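Local coordinates for protein Tubulin/ftsz, gtpase (Methanosaeta thermophila, PDB 3ZID) that binds and probably hydrolyses GTP as a tubulin/FtsZ-like GTPase and is probably involved in controlling archaeal cell shape, at residues A[21-26]-A[200-205]; A[102-107]-A[213-218]; A[205-210]-A[306-311]; A[248-253]-A[273-278]. All blocks are in the same frame, centred on the assembly; numbering follows the deposited sequence.

How the contacts relate
From the N terminus, helix 10-30 leads off contact 1, whose loop closes only at 200-205 on the long helix 186-210. Strand 105-111 opens contact 2 within that span, and 213-218 closes it beyond, so contacts 1 and 2 cross. Contact 3 starts at Ile-205, the residue it shares with contact 1, and crosses contact 2 before ending at 306-311; contact 4 lies entirely within its span. Phe-107 of contact 2 packs on Leu-204 and Ile-205, while Val-308 N probably hydrogen-bonds to Ile-277 O between contacts 3 and 4. Helix 186-210 thus joins the parallel GTPase sheet to the mixed sheet, whose other face carries contact 4.

Contact 1 of 4, residues A[21-26]-A[200-205]; sequences NRQAFG and RLLFLI
Gln-23 meets Leu-202 first through its CB, which lies 3.6 Å from Leu-202 CD1, the shortest approach between segments 21-26 and 200-205. From CB the glutamine chain runs on extended, with CG beside the backbone N (chi1 -61°), and passes obliquely over the leucine. At its tip the amide divides its roles: OE1 grazes the same methyl, 4.1 Å from Leu-202 CD1, whereas NE2 donates to the backbone O of Thr-195, about two turns back along helix 186-210. That bond accounts for the polar end, and the aliphatic root is left to face the leucine. Leu-202 CD1 also rests against the backbone, with Ala-24 N at 4.0 Å. Ala-24 CB is farther off, about 4.6 Å from both Leu-202 CD1 and Leu-202 CD2, so this methyl stands at the margin of the contact. The helices themselves keep their distance, the nearest CA atoms, of Ala-24 and Leu-202, being 7.6 Å apart. Helix 186-210 is the central helix of the tubulin/FtsZ fold, and it also carries the GTP-binding Asn-194, whose side chain is about 7 Å from that of Gln-23. With 111 Å² buried and no hydrogen bond between the segments, the contact implies adhesion by dispersion between one leucine methyl and the neighbouring helix, while the amide's directional bond to Thr-195 fixes where the glutamine chain lies.

Contact 2 of 4, residues A[102-107]-A[213-218]; sequences DFDLIF and LSVTDL
Asp-104 and Val-215 cross obliquely, the valine laying its CG2 methyl against the base of the aspartate. The shortest distance is 3.6 Å, from Asp-104 CB to Val-215 CG2, and the methyl extends its reach along the carboxylate, 3.8 Å from Asp-104 CG. Val-215 CG2 is anti to its own backbone N, which carries this branch out of the turn toward the strand. The aspartate's polar business lies elsewhere: OD2 accepts from the backbone N of Asn-3, at the start of the neighbouring strand 3-9.

Leu-218 comes in at the next level. Its CD1 approaches backbone rather than side chain, 3.7 Å from Asp-104 O, while its CD2 faces Leu-105, Leu-105 CD2 and Leu-218 CD2 being 4.4 Å apart. Leu-208 of helix 186-210 touches both of these leucines and completes the apolar cluster.

The shape of segment 213-218 is set by its own bonds. Asp-217 OD2 grips two amides, taking Leu-213 N at 2.7 Å almost straight (178°) and Ser-214 N from 50° above the carboxylate plane. The 3-10 segment 215-217 contains Val-215 and leads into Leu-218, and both point toward the strand. Such a covering of the parallel, Rossmann-like GTPase sheet by the chain that leaves the central helix fits the tubulin/FtsZ fold, here at the N-terminal end of strand 105-111.

Contact 3 of 4, residues A[205-210]-A[306-311]; sequences IEALDS and GIVIKK
Val-308 sets both methyls against the hydroxyl of Ser-210: CG1 is 3.4 Å from Ser-210 OG, and CG2 is 3.6 Å from the same oxygen. The second branch also reaches along the helix to Ala-207, with Val-308 CG2 4.2 Å from Ala-207 CA. One valine thus fills the step between residues three apart on the helix, and it is the residue most covered in this contact. Water links the same edge weakly, joining Ser-210 OG to Ile-307 O. The pairing sets the last turns of helix 186-210, the central helix of the tubulin/FtsZ fold, against strand 302-309, an outermost strand of the mixed sheet in the C-terminal domain; Val-276 of the adjoining strand touches both Ala-207 and Val-308.

Beyond the strand's end a salt bridge continues the interface. Lys-310 is stretched to full length, its CG anti to the backbone N (chi1 -176°), and meets the extended Glu-206 at about a right angle. Its NZ is shared by the carboxylate, 3.2 Å from Glu-206 OE1 and 3.3 Å from Glu-206 OE2, each oxygen using its syn lone pair. Were Glu-206 an alanine, Lys-310 NZ would probably lose its carboxylate mate and the long lysine chain would be freer to swing. Glu-206 OE1 also receives a weak hydrogen bond from Gln-278 NE2, and Arg-315 NH2 forms a long, weak ion pair with the same oxygen.

Contact 4 of 4, residues A[248-253]-A[273-278]; sequences AAIKNS and AMIVIQ
Ile-250 and Ile-277 are brought together by side-chain torsions that differ at their second bond. Ile-250 holds CG1 beside its backbone N and runs on extended to CD1 (chi2 172°), whereas Ile-277 bends there (chi2 -83°) and swings its CD1 over toward the helix. The bent methyl lands on the middle of the other chain: Ile-277 CD1 is 3.5 Å from Ile-250 CG1, tighter than usual carbon contact, and 3.7 Å from Ile-250 CD1. The two side chains cross at about a right angle. Ile-275, two residues back on the strand, offers the flank of its branch, with Ile-275 CG2 4.3 Å from Ile-250 CG1. A single helix residue therefore bridges two strand residues that point to the same face of the sheet.

This is the helix-covered mixed sheet of the C-terminal domain in the tubulin/FtsZ fold. Strand 270-279 sends Ile-275 and Ile-277 to one face, where helix 286-296 also closes over Ile-250 through Ile-293 and Leu-296, and sends Met-274 and Val-276 to the other, where they meet the central helix 186-210.

All three isoleucines are buried, and no hydrogen bond passes between the segments. Three residues on from Ile-250, Ser-253 OG turns back to donate to Ile-250 O at 2.8 Å, tilted 24° from the carbonyl plane, which gives the carbonyl of the bridging isoleucine a partner within its own segment.

Contact 1 of 4, residues A[21-26]-A[200-205]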
loop_
_atom_site.group_PDB
_atom_site.type_symbol
_atom_site.label_atom_id
_atom_site.label_comp_id
_atom_site.label_asym_id
_atom_site.label_seq_id
_atom_site.Cartn_x
_atom_site.Cartn_y
_atom_site.Cartn_z
ATOM N N ASN A 21 9.829 10.154 -6.243
ATOM C CA ASN A 21 10.516 11.102 -7.107
ATOM C C ASN A 21 11.706 11.748 -6.407
ATOM O O ASN A 21 12.771 11.946 -7.015
ATOM C CB ASN A 21 9.541 12.172 -7.616
ATOM C CG ASN A 21 8.621 11.643 -8.705
ATOM O OD1 ASN A 21 9.023 10.815 -9.513
ATOM N ND2 ASN A 21 7.375 12.100 -8.711
ATOM N N ARG A 22 11.523 12.059 -5.127
ATOM C CA ARG A 22 12.584 12.634 -4.313
ATOM C C ARG A 22 13.825 11.735 -4.352
ATOM O O ARG A 22 14.909 12.152 -4.774
ATOM C CB ARG A 22 12.119 12.825 -2.861
ATOM C CG ARG A 22 13.087 13.665 -2.017
ATOM C CD ARG A 22 12.696 13.686 -0.540
ATOM N NE ARG A 22 12.936 12.391 0.097
ATOM C CZ ARG A 22 12.012 11.677 0.729
ATOM N NH1 ARG A 22 10.751 12.119 0.811
ATOM N NH2 ARG A 22 12.350 10.519 1.278
ATOM N N GLN A 23 13.632 10.482 -3.965
ATOM C CA GLN A 23 14.724 9.541 -3.837
ATOM C C GLN A 23 15.304 9.159 -5.190
ATOM O O GLN A 23 16.497 8.841 -5.296
ATOM C CB GLN A 23 14.253 8.305 -3.078
ATOM C CG GLN A 23 13.774 8.630 -1.681
ATOM C CD GLN A 23 13.409 7.403 -0.897
ATOM O OE1 GLN A 23 13.796 6.284 -1.241
ATOM N NE2 GLN A 23 12.600 7.596 0.132
ATOM N N ALA A 24 14.455 9.197 -6.217
ATOM C CA ALA A 24 14.849 8.854 -7.584
ATOM C C ALA A 24 15.889 9.820 -8.142
ATOM O O ALA A 24 16.744 9.427 -8.947
ATOM C CB ALA A 24 13.615 8.800 -8.503
ATOM N N PHE A 25 15.805 11.082 -7.729
ATOM C CA PHE A 25 16.804 12.090 -8.101
ATOM C C PHE A 25 18.209 11.708 -7.632
ATOM O O PHE A 25 19.192 11.960 -8.326
ATOM C CB PHE A 25 16.440 13.471 -7.552
ATOM C CG PHE A 25 15.194 14.050 -8.141
ATOM C CD1 PHE A 25 14.660 13.537 -9.311
ATOM C CD2 PHE A 25 14.563 15.123 -7.536
ATOM C CE1 PHE A 25 13.513 14.077 -9.861
ATOM C CE2 PHE A 25 13.415 15.670 -8.079
ATOM C CZ PHE A 25 12.891 15.147 -9.243
ATOM N N GLY A 26 18.296 11.108 -6.452
ATOM C CA GLY A 26 19.573 10.685 -5.911
ATOM C C GLY A 26 20.104 9.468 -6.644
ATOM O O GLY A 26 21.304 9.356 -6.897
ATOM N N ARG A 200 11.685 1.080 -0.550
ATOM C CA ARG A 200 11.435 -0.299 -0.918
ATOM C C ARG A 200 10.966 -0.461 -2.359
ATOM O O ARG A 200 11.431 -1.358 -3.036
ATOM C CB ARG A 200 10.456 -0.951 0.060
ATOM C CG ARG A 200 11.132 -1.283 1.384
ATOM C CD ARG A 200 10.173 -1.307 2.552
ATOM N NE ARG A 200 10.842 -0.929 3.798
ATOM C CZ ARG A 200 10.714 -1.585 4.940
ATOM N NH1 ARG A 200 9.948 -2.677 5.017
ATOM N NH2 ARG A 200 11.370 -1.163 6.006
ATOM N N LEU A 201 10.108 0.435 -2.852
ATOM C CA LEU A 201 9.602 0.320 -4.221
ATOM C C LEU A 201 10.717 0.543 -5.241
ATOM O O LEU A 201 10.782 -0.127 -6.271
ATOM C CB LEU A 201 8.483 1.331 -4.488
ATOM C CG LEU A 201 7.113 1.098 -3.828
ATOM C CD1 LEU A 201 6.147 2.232 -4.216
ATOM C CD2 LEU A 201 6.563 -0.265 -4.201
ATOM N N LEU A 202 11.559 1.532 -4.953
ATOM C CA LEU A 202 12.696 1.836 -5.815
ATOM C C LEU A 202 13.696 0.687 -5.851
ATOM O O LEU A 202 14.222 0.349 -6.910
ATOM C CB LEU A 202 13.356 3.142 -5.390
ATOM C CG LEU A 202 12.529 4.347 -5.846
ATOM C CD1 LEU A 202 13.051 5.619 -5.204
ATOM C CD2 LEU A 202 12.566 4.435 -7.385
ATOM N N PHE A 203 13.928 0.068 -4.703
ATOM C CA PHE A 203 14.783 -1.114 -4.624
ATOM C C PHE A 203 14.122 -2.221 -5.477
ATOM O O PHE A 203 14.785 -2.870 -6.289
ATOM C CB PHE A 203 14.936 -1.523 -3.145
ATOM C CG PHE A 203 15.947 -2.622 -2.879
ATOM C CD1 PHE A 203 16.634 -3.243 -3.898
ATOM C CD2 PHE A 203 16.207 -3.018 -1.575
ATOM C CE1 PHE A 203 17.564 -4.259 -3.626
ATOM C CE2 PHE A 203 17.125 -4.025 -1.293
ATOM C CZ PHE A 203 17.798 -4.651 -2.327
ATOM N N LEU A 204 12.822 -2.434 -5.300
ATOM C CA LEU A 204 12.098 -3.455 -6.074
ATOM C C LEU A 204 12.227 -3.264 -7.600
ATOM O O LEU A 204 12.497 -4.208 -8.337
ATOM C CB LEU A 204 10.630 -3.474 -5.678
ATOM C CG LEU A 204 9.704 -4.428 -6.448
ATOM C CD1 LEU A 204 10.190 -5.872 -6.330
ATOM C CD2 LEU A 204 8.249 -4.280 -5.954
ATOM N N ILE A 205 12.027 -2.035 -8.056
ATOM C CA ILE A 205 12.146 -1.708 -9.459
ATOM C C ILE A 205 13.570 -1.946 -9.964
ATOM O O ILE A 205 13.761 -2.572 -10.994
ATOM C CB ILE A 205 11.733 -0.248 -9.690
ATOM C CG1 ILE A 205 10.219 -0.102 -9.500
ATOM C CG2 ILE A 205 12.129 0.216 -11.087
ATOM C CD1 ILE A 205 9.790 1.306 -9.159
#

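Contact 2 of 4, residues A[102-107]-A[213-218]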
loop_
_atom_site.group_PDB
_atom_site.type_symbol
_atom_site.label_atom_id
_atom_site.label_comp_id
_atom_site.label_asym_id
_atom_site.label_seq_id
_atom_site.Cartn_x
_atom_site.Cartn_y
_atom_site.Cartn_z
ATOM N N ASP A 102 3.237 2.405 -23.523
ATOM C CA ASP A 102 2.974 1.087 -22.966
ATOM C C ASP A 102 3.746 0.897 -21.686
ATOM O O ASP A 102 4.780 1.519 -21.481
ATOM C CB ASP A 102 3.345 -0.029 -23.948
ATOM C CG ASP A 102 2.240 -0.342 -24.930
ATOM O OD1 ASP A 102 1.063 -0.071 -24.620
ATOM O OD2 ASP A 102 2.551 -0.874 -26.015
ATOM N N PHE A 103 3.216 0.046 -20.816
ATOM C CA PHE A 103 3.855 -0.275 -19.550
ATOM C C PHE A 103 3.801 -1.753 -19.292
ATOM O O PHE A 103 2.808 -2.405 -19.601
ATOM C CB PHE A 103 3.176 0.468 -18.412
ATOM C CG PHE A 103 3.219 1.937 -18.580
ATOM C CD1 PHE A 103 4.408 2.629 -18.371
ATOM C CD2 PHE A 103 2.103 2.623 -19.016
ATOM C CE1 PHE A 103 4.468 3.990 -18.552
ATOM C CE2 PHE A 103 2.151 3.975 -19.194
ATOM C CZ PHE A 103 3.341 4.668 -18.965
ATOM N N ASP A 104 4.867 -2.271 -18.697
ATOM C CA ASP A 104 4.918 -3.663 -18.305
ATOM C C ASP A 104 4.506 -3.827 -16.836
ATOM O O ASP A 104 4.058 -4.885 -16.417
ATOM C CB ASP A 104 6.337 -4.184 -18.502
ATOM C CG ASP A 104 6.912 -3.813 -19.865
ATOM O OD1 ASP A 104 6.269 -4.121 -20.897
ATOM O OD2 ASP A 104 8.005 -3.205 -19.897
ATOM N N LEU A 105 4.677 -2.775 -16.057
ATOM C CA LEU A 105 4.508 -2.864 -14.618
ATOM C C LEU A 105 3.870 -1.578 -14.113
ATOM O O LEU A 105 4.362 -0.483 -14.376
ATOM C CB LEU A 105 5.884 -3.079 -13.958
ATOM C CG LEU A 105 5.966 -3.108 -12.433
ATOM C CD1 LEU A 105 5.130 -4.239 -11.859
ATOM C CD2 LEU A 105 7.429 -3.267 -12.008
ATOM N N ILE A 106 2.784 -1.708 -13.371
ATOM C CA ILE A 106 2.062 -0.533 -12.898
ATOM C C ILE A 106 1.852 -0.612 -11.402
ATOM O O ILE A 106 1.323 -1.601 -10.889
ATOM C CB ILE A 106 0.682 -0.366 -13.639
ATOM C CG1 ILE A 106 0.873 -0.381 -15.170
ATOM C CG2 ILE A 106 -0.023 0.913 -13.201
ATOM C CD1 ILE A 106 -0.448 -0.268 -15.997
ATOM N N PHE A 107 2.293 0.421 -10.702
ATOM C CA PHE A 107 2.003 0.556 -9.282
ATOM C C PHE A 107 0.913 1.571 -9.071
ATOM O O PHE A 107 1.000 2.685 -9.579
ATOM C CB PHE A 107 3.254 0.949 -8.501
ATOM C CG PHE A 107 4.313 -0.130 -8.485
ATOM C CD1 PHE A 107 4.160 -1.262 -7.693
ATOM C CD2 PHE A 107 5.449 -0.025 -9.283
ATOM C CE1 PHE A 107 5.140 -2.278 -7.662
ATOM C CE2 PHE A 107 6.444 -1.017 -9.256
ATOM C CZ PHE A 107 6.283 -2.155 -8.463
ATOM N N LEU A 213 16.115 -9.744 -18.800
ATOM C CA LEU A 213 16.474 -9.994 -20.185
ATOM C C LEU A 213 15.215 -9.924 -21.027
ATOM O O LEU A 213 15.260 -9.667 -22.232
ATOM C CB LEU A 213 17.098 -11.375 -20.298
ATOM C CG LEU A 213 17.672 -11.815 -21.632
ATOM C CD1 LEU A 213 18.789 -10.871 -22.071
ATOM C CD2 LEU A 213 18.189 -13.234 -21.502
ATOM N N SER A 214 14.084 -10.173 -20.373
ATOM C CA SER A 214 12.781 -10.129 -21.017
ATOM C C SER A 214 11.743 -9.713 -19.991
ATOM O O SER A 214 11.938 -9.898 -18.794
ATOM C CB SER A 214 12.427 -11.495 -21.601
ATOM O OG SER A 214 11.031 -11.627 -21.823
ATOM N N VAL A 215 10.639 -9.151 -20.459
ATOM C CA VAL A 215 9.534 -8.786 -19.574
ATOM C C VAL A 215 8.951 -10.000 -18.825
ATOM O O VAL A 215 8.462 -9.856 -17.694
ATOM C CB VAL A 215 8.421 -8.037 -20.343
ATOM C CG1 VAL A 215 7.776 -8.955 -21.394
ATOM C CG2 VAL A 215 7.394 -7.508 -19.384
ATOM N N THR A 216 9.035 -11.193 -19.424
ATOM C CA THR A 216 8.614 -12.426 -18.741
ATOM C C THR A 216 9.407 -12.686 -17.450
ATOM O O THR A 216 9.067 -13.579 -16.664
ATOM C CB THR A 216 8.787 -13.686 -19.633
ATOM O OG1 THR A 216 10.178 -13.884 -19.905
ATOM C CG2 THR A 216 8.016 -13.562 -20.934
ATOM N N ASP A 217 10.459 -11.903 -17.233
ATOM C CA ASP A 217 11.237 -12.006 -16.015
ATOM C C ASP A 217 10.457 -11.455 -14.820
ATOM O O ASP A 217 10.899 -11.593 -13.679
ATOM C CB ASP A 217 12.575 -11.282 -16.144
ATOM C CG ASP A 217 13.618 -12.114 -16.854
ATOM O OD1 ASP A 217 13.576 -13.358 -16.726
ATOM O OD2 ASP A 217 14.474 -11.522 -17.544
ATOM N N LEU A 218 9.313 -10.819 -15.079
ATOM C CA LEU A 218 8.421 -10.387 -13.994
ATOM C C LEU A 218 7.619 -11.554 -13.435
ATOM O O LEU A 218 6.854 -11.394 -12.479
ATOM C CB LEU A 218 7.445 -9.321 -14.492
ATOM C CG LEU A 218 7.924 -7.927 -14.844
ATOM C CD1 LEU A 218 6.769 -7.159 -15.442
ATOM C CD2 LEU A 218 8.388 -7.251 -13.564
#

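Contact 3 of 4, residues A[205-210]-A[306-311]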
loop_
_atom_site.group_PDB
_atom_site.type_symbol
_atom_site.label_atom_id
_atom_site.label_comp_id
_atom_site.label_asym_id
_atom_site.label_seq_id
_atom_site.Cartn_x
_atom_site.Cartn_y
_atom_site.Cartn_z
ATOM N N ILE A 205 12.027 -2.035 -8.056
ATOM C CA ILE A 205 12.146 -1.708 -9.459
ATOM C C ILE A 205 13.570 -1.946 -9.964
ATOM O O ILE A 205 13.761 -2.572 -10.994
ATOM C CB ILE A 205 11.733 -0.248 -9.690
ATOM C CG1 ILE A 205 10.219 -0.102 -9.500
ATOM C CG2 ILE A 205 12.129 0.216 -11.087
ATOM C CD1 ILE A 205 9.790 1.306 -9.159
ATOM N N GLU A 206 14.560 -1.480 -9.207
ATOM C CA GLU A 206 15.974 -1.716 -9.533
ATOM C C GLU A 206 16.299 -3.206 -9.675
ATOM O O GLU A 206 16.890 -3.630 -10.660
ATOM C CB GLU A 206 16.883 -1.069 -8.484
ATOM C CG GLU A 206 18.364 -1.072 -8.875
ATOM C CD GLU A 206 19.207 -0.138 -8.025
ATOM O OE1 GLU A 206 19.118 -0.206 -6.781
ATOM O OE2 GLU A 206 19.963 0.663 -8.613
ATOM N N ALA A 207 15.878 -3.992 -8.694
ATOM C CA ALA A 207 16.072 -5.429 -8.705
ATOM C C ALA A 207 15.446 -6.047 -9.946
ATOM O O ALA A 207 16.103 -6.802 -10.662
ATOM C CB ALA A 207 15.469 -6.057 -7.458
ATOM N N LEU A 208 14.181 -5.728 -10.206
ATOM C CA LEU A 208 13.496 -6.277 -11.382
ATOM C C LEU A 208 14.170 -5.856 -12.683
ATOM O O LEU A 208 14.219 -6.623 -13.644
ATOM C CB LEU A 208 12.013 -5.879 -11.397
ATOM C CG LEU A 208 11.136 -6.448 -10.274
ATOM C CD1 LEU A 208 9.741 -5.801 -10.225
ATOM C CD2 LEU A 208 11.007 -7.950 -10.389
ATOM N N ASP A 209 14.722 -4.649 -12.706
ATOM C CA ASP A 209 15.302 -4.144 -13.935
ATOM C C ASP A 209 16.706 -4.623 -14.243
ATOM O O ASP A 209 17.070 -4.753 -15.400
ATOM C CB ASP A 209 15.349 -2.622 -13.926
ATOM C CG ASP A 209 15.544 -2.052 -15.309
ATOM O OD1 ASP A 209 15.195 -2.746 -16.290
ATOM O OD2 ASP A 209 16.128 -0.954 -15.419
ATOM N N SER A 210 17.469 -4.956 -13.217
ATOM C CA SER A 210 18.878 -5.259 -13.425
ATOM C C SER A 210 19.097 -6.698 -13.872
ATOM O O SER A 210 20.017 -6.982 -14.619
ATOM C CB SER A 210 19.656 -4.993 -12.133
ATOM O OG SER A 210 19.297 -5.920 -11.131
ATOM N N GLY A 306 17.224 -13.444 -5.679
ATOM C CA GLY A 306 17.933 -12.688 -6.682
ATOM C C GLY A 306 19.143 -12.040 -6.032
ATOM O O GLY A 306 19.076 -11.580 -4.904
ATOM N N ILE A 307 20.260 -12.020 -6.741
ATOM C CA ILE A 307 21.424 -11.299 -6.268
ATOM C C ILE A 307 21.711 -10.156 -7.237
ATOM O O ILE A 307 21.679 -10.346 -8.450
ATOM C CB ILE A 307 22.617 -12.239 -6.102
ATOM C CG1 ILE A 307 22.151 -13.522 -5.418
ATOM C CG2 ILE A 307 23.656 -11.624 -5.236
ATOM C CD1 ILE A 307 23.118 -14.675 -5.545
ATOM N N VAL A 308 21.904 -8.948 -6.703
ATOM C CA VAL A 308 22.228 -7.805 -7.539
ATOM C C VAL A 308 23.531 -7.197 -7.059
ATOM O O VAL A 308 23.624 -6.728 -5.937
ATOM C CB VAL A 308 21.130 -6.710 -7.505
ATOM C CG1 VAL A 308 21.467 -5.594 -8.501
ATOM C CG2 VAL A 308 19.765 -7.315 -7.827
ATOM N N ILE A 309 24.534 -7.195 -7.924
ATOM C CA ILE A 309 25.793 -6.587 -7.588
ATOM C C ILE A 309 25.716 -5.090 -7.779
ATOM O O ILE A 309 25.374 -4.599 -8.848
ATOM C CB ILE A 309 26.929 -7.192 -8.406
ATOM C CG1 ILE A 309 26.910 -8.710 -8.208
ATOM C CG2 ILE A 309 28.286 -6.534 -8.006
ATOM C CD1 ILE A 309 27.893 -9.444 -9.024
ATOM N N LYS A 310 26.030 -4.365 -6.723
ATOM C CA LYS A 310 26.033 -2.925 -6.779
ATOM C C LYS A 310 26.828 -2.475 -5.572
ATOM O O LYS A 310 26.572 -2.927 -4.451
ATOM C CB LYS A 310 24.600 -2.376 -6.721
ATOM C CG LYS A 310 24.512 -0.868 -6.866
ATOM C CD LYS A 310 23.107 -0.372 -6.493
ATOM C CE LYS A 310 22.988 1.151 -6.522
ATOM N NZ LYS A 310 21.661 1.598 -5.999
ATOM N N LYS A 311 27.787 -1.587 -5.800
ATOM C CA LYS A 311 28.678 -1.121 -4.743
ATOM C C LYS A 311 27.957 -0.622 -3.493
ATOM O O LYS A 311 27.138 0.293 -3.548
ATOM C CB LYS A 311 29.632 -0.039 -5.272
ATOM C CG LYS A 311 30.655 0.442 -4.240
ATOM C CD LYS A 311 31.731 1.313 -4.877
ATOM C CE LYS A 311 32.809 1.736 -3.872
ATOM N NZ LYS A 311 33.555 0.566 -3.317
HETATM O O HOH W 1 21.074 -8.671 -11.366
#

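Contact 4 of 4, residues A[248-253]-A[273-278]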
loop_
_atom_site.group_PDB
_atom_site.type_symbol
_atom_site.label_atom_id
_atom_site.label_comp_id
_atom_site.label_asym_id
_atom_site.label_seq_id
_atom_site.Cartn_x
_atom_site.Cartn_y
_atom_site.Cartn_z
ATOM N N ALA A 248 22.101 -12.493 8.735
ATOM C CA ALA A 248 21.422 -11.557 9.607
ATOM C C ALA A 248 20.623 -10.572 8.775
ATOM O O ALA A 248 19.501 -10.217 9.124
ATOM C CB ALA A 248 22.397 -10.830 10.506
ATOM N N ALA A 249 21.214 -10.131 7.673
ATOM C CA ALA A 249 20.522 -9.226 6.780
ATOM C C ALA A 249 19.240 -9.890 6.260
ATOM O O ALA A 249 18.208 -9.253 6.263
ATOM C CB ALA A 249 21.422 -8.759 5.652
ATOM N N ILE A 250 19.291 -11.156 5.829
ATOM C CA ILE A 250 18.098 -11.862 5.345
ATOM C C ILE A 250 17.038 -11.998 6.417
ATOM O O ILE A 250 15.889 -11.632 6.182
ATOM C CB ILE A 250 18.392 -13.242 4.754
ATOM C CG1 ILE A 250 19.103 -13.078 3.415
ATOM C CG2 ILE A 250 17.079 -14.013 4.546
ATOM C CD1 ILE A 250 19.606 -14.380 2.820
ATOM N N LYS A 251 17.411 -12.437 7.616
ATOM C CA LYS A 251 16.467 -12.543 8.749
ATOM C C LYS A 251 15.801 -11.234 9.164
ATOM O O LYS A 251 14.610 -11.208 9.430
ATOM C CB LYS A 251 17.181 -13.121 9.981
ATOM C CG LYS A 251 16.316 -13.065 11.242
ATOM C CD LYS A 251 16.927 -13.814 12.432
ATOM C CE LYS A 251 15.982 -13.747 13.642
ATOM N NZ LYS A 251 16.354 -14.687 14.748
ATOM N N ASN A 252 16.588 -10.164 9.256
ATOM C CA ASN A 252 16.100 -8.848 9.689
ATOM C C ASN A 252 15.068 -8.172 8.755
ATOM O O ASN A 252 14.296 -7.326 9.180
ATOM C CB ASN A 252 17.283 -7.918 9.877
ATOM C CG ASN A 252 18.036 -8.214 11.127
ATOM O OD1 ASN A 252 17.520 -8.875 12.020
ATOM N ND2 ASN A 252 19.302 -7.816 11.166
ATOM N N SER A 253 15.124 -8.505 7.467
ATOM C CA SER A 253 14.148 -8.066 6.456
ATOM C C SER A 253 12.882 -8.892 6.525
ATOM O O SER A 253 11.889 -8.553 5.884
ATOM C CB SER A 253 14.717 -8.168 5.048
ATOM O OG SER A 253 14.730 -9.528 4.652
ATOM N N ALA A 273 7.764 -16.060 -1.041
ATOM C CA ALA A 273 8.633 -14.895 -0.914
ATOM C C ALA A 273 9.650 -14.782 -2.063
ATOM O O ALA A 273 10.016 -15.772 -2.698
ATOM C CB ALA A 273 9.345 -14.903 0.428
ATOM N N MET A 274 10.042 -13.547 -2.353
ATOM C CA MET A 274 11.165 -13.256 -3.227
ATOM C C MET A 274 12.168 -12.480 -2.368
ATOM O O MET A 274 11.828 -11.454 -1.779
ATOM C CB MET A 274 10.729 -12.424 -4.437
ATOM C CG MET A 274 11.846 -12.162 -5.472
ATOM S SD MET A 274 11.225 -11.288 -6.936
ATOM C CE MET A 274 10.706 -9.740 -6.235
ATOM N N ILE A 275 13.376 -13.012 -2.223
ATOM C CA ILE A 275 14.423 -12.342 -1.453
ATOM C C ILE A 275 15.502 -11.817 -2.403
ATOM O O ILE A 275 16.069 -12.586 -3.164
ATOM C CB ILE A 275 15.086 -13.300 -0.427
ATOM C CG1 ILE A 275 14.043 -14.025 0.432
ATOM C CG2 ILE A 275 16.090 -12.557 0.434
ATOM C CD1 ILE A 275 13.246 -13.142 1.323
ATOM N N VAL A 276 15.764 -10.517 -2.377
ATOM C CA VAL A 276 16.781 -9.918 -3.227
ATOM C C VAL A 276 17.906 -9.407 -2.349
ATOM O O VAL A 276 17.666 -8.647 -1.418
ATOM C CB VAL A 276 16.227 -8.725 -4.063
ATOM C CG1 VAL A 276 17.321 -8.156 -4.986
ATOM C CG2 VAL A 276 15.034 -9.159 -4.871
ATOM N N ILE A 277 19.124 -9.870 -2.629
ATOM C CA ILE A 277 20.322 -9.417 -1.928
ATOM C C ILE A 277 21.125 -8.520 -2.852
ATOM O O ILE A 277 21.452 -8.900 -3.980
ATOM C CB ILE A 277 21.251 -10.586 -1.536
ATOM C CG1 ILE A 277 20.455 -11.758 -0.976
ATOM C CG2 ILE A 277 22.328 -10.106 -0.540
ATOM C CD1 ILE A 277 20.147 -11.596 0.467
ATOM N N GLN A 278 21.431 -7.325 -2.379
ATOM C CA GLN A 278 22.165 -6.369 -3.185
ATOM C C GLN A 278 23.363 -5.851 -2.420
ATOM O O GLN A 278 23.237 -5.495 -1.254
ATOM C CB GLN A 278 21.257 -5.201 -3.559
ATOM C CG GLN A 278 21.922 -4.144 -4.414
ATOM C CD GLN A 278 20.947 -3.042 -4.806
ATOM O OE1 GLN A 278 20.430 -2.321 -3.963
ATOM N NE2 GLN A 278 20.665 -2.944 -6.093
#